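Local coordinates for nuclear and cytoplasmic polyadenylated RNA-binding protein PUB1 (Saccharomyces cerevisiae, PDB 3MD1), which binds polyadenylated RNA with a preference for poly(U), and T-rich single-stranded DNA, the domain here being its second RNA recognition motif, at residues N12-D15 / E16-R19. Numbering follows the deposited sequence.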
# COMPACT_ATOMS: atom_id res chain seq x y z
N ASN A 12 4.68 1.68 -12.51
CA ASN A 12 5.83 2.55 -12.30
C ASN A 12 6.02 2.97 -10.84
O ASN A 12 6.97 3.68 -10.51
CB ASN A 12 5.80 3.78 -13.23
CG ASN A 12 4.80 4.86 -12.78
OD1 ASN A 12 4.07 4.70 -11.80
ND2 ASN A 12 4.78 5.97 -13.51
N VAL A 13 5.13 2.52 -9.95
CA VAL A 13 5.27 2.84 -8.54
C VAL A 13 6.26 1.87 -7.90
O VAL A 13 6.02 0.66 -7.86
CB VAL A 13 3.91 2.80 -7.79
CG1 VAL A 13 4.11 2.85 -6.29
CG2 VAL A 13 3.02 3.97 -8.24
N ASP A 14 7.38 2.41 -7.43
CA ASP A 14 8.37 1.60 -6.72
C ASP A 14 8.23 1.80 -5.21
O ASP A 14 7.34 2.54 -4.75
CB ASP A 14 9.80 1.91 -7.20
CG ASP A 14 10.14 3.39 -7.13
OD1 ASP A 14 9.37 4.19 -6.55
OD2 ASP A 14 11.21 3.76 -7.67
N ASP A 15 9.09 1.14 -4.44
CA ASP A 15 9.04 1.24 -2.98
C ASP A 15 9.10 2.69 -2.52
O ASP A 15 8.32 3.10 -1.66
CB ASP A 15 10.17 0.45 -2.32
CG ASP A 15 9.93 -1.05 -2.33
OD1 ASP A 15 8.79 -1.47 -2.59
OD2 ASP A 15 10.90 -1.81 -2.07
N GLU A 16 10.02 3.46 -3.10
CA GLU A 16 10.20 4.87 -2.75
C GLU A 16 8.91 5.68 -2.92
O GLU A 16 8.52 6.44 -2.03
CB GLU A 16 11.33 5.50 -3.56
CG GLU A 16 11.68 6.93 -3.18
CD GLU A 16 12.69 7.55 -4.13
OE1 GLU A 16 12.78 8.79 -4.17
OE2 GLU A 16 13.39 6.79 -4.83
N THR A 17 8.25 5.50 -4.07
CA THR A 17 6.99 6.18 -4.37
C THR A 17 5.88 5.80 -3.38
O THR A 17 5.19 6.68 -2.83
CB THR A 17 6.57 5.94 -5.85
OG1 THR A 17 7.61 6.43 -6.72
CG2 THR A 17 5.26 6.68 -6.16
N LEU A 18 5.72 4.51 -3.13
CA LEU A 18 4.70 4.03 -2.21
C LEU A 18 4.95 4.54 -0.78
O LEU A 18 4.05 5.07 -0.14
CB LEU A 18 4.59 2.50 -2.24
CG LEU A 18 3.59 1.92 -1.23
CD1 LEU A 18 2.13 2.31 -1.57
CD2 LEU A 18 3.76 0.42 -1.10
N ARG A 19 6.19 4.41 -0.31
CA ARG A 19 6.56 4.89 1.03
C ARG A 19 6.31 6.37 1.22
O ARG A 19 5.78 6.78 2.25
CB ARG A 19 8.01 4.56 1.35
CG ARG A 19 8.22 3.10 1.63
CD ARG A 19 9.65 2.71 1.37
NE ARG A 19 9.82 1.28 1.54
CZ ARG A 19 10.93 0.60 1.24
NH1 ARG A 19 11.98 1.24 0.72
NH2 ARG A 19 10.97 -0.71 1.44
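Asp14 OD1 accepts two hydrogen bonds from Thr17, which reach it from opposite faces of its plane. Thr17 OG1, 2.9 Å from Asp14 OD1, approaches on the syn side, tilted 28° from the carboxylate plane; Thr17 N, 3.0 Å from Asp14 OD1, comes nearly in line with the C-O bond. With CG between its own N and carbonyl carbon (chi1 54°), the Asp14 carboxylate turns toward the N-terminal end of the helix, a textbook N-cap. The helix so started, 15-22, is the first of the RRM fold, packed on the antiparallel sheet. Backbone hydrogen bonds from Leu18 N to Asp14 O (3.0 Å) and Arg19 N to Asp15 O (2.8 Å) close its first turn. On the inward side Val13 CG1 rests 4.1 Å from Leu18 CB, and both side chains touch Val33. Arg19 lays one guanidinium face over Asp15 CB, 3.6 Å above the plane, while NE donates a hydrogen bond to Gly31 O. Replacing Arg19 with an alanine would probably leave Gly31 O without this donor and Asp15 without this opposite charge. The Asp15 carboxylate, its OD1 bonded to Val33 N, is turned 35° from the guanidinium plane; Asp15 OD2 makes just a long, electrostatic pairing with Arg19 NH2 (3.7 Å).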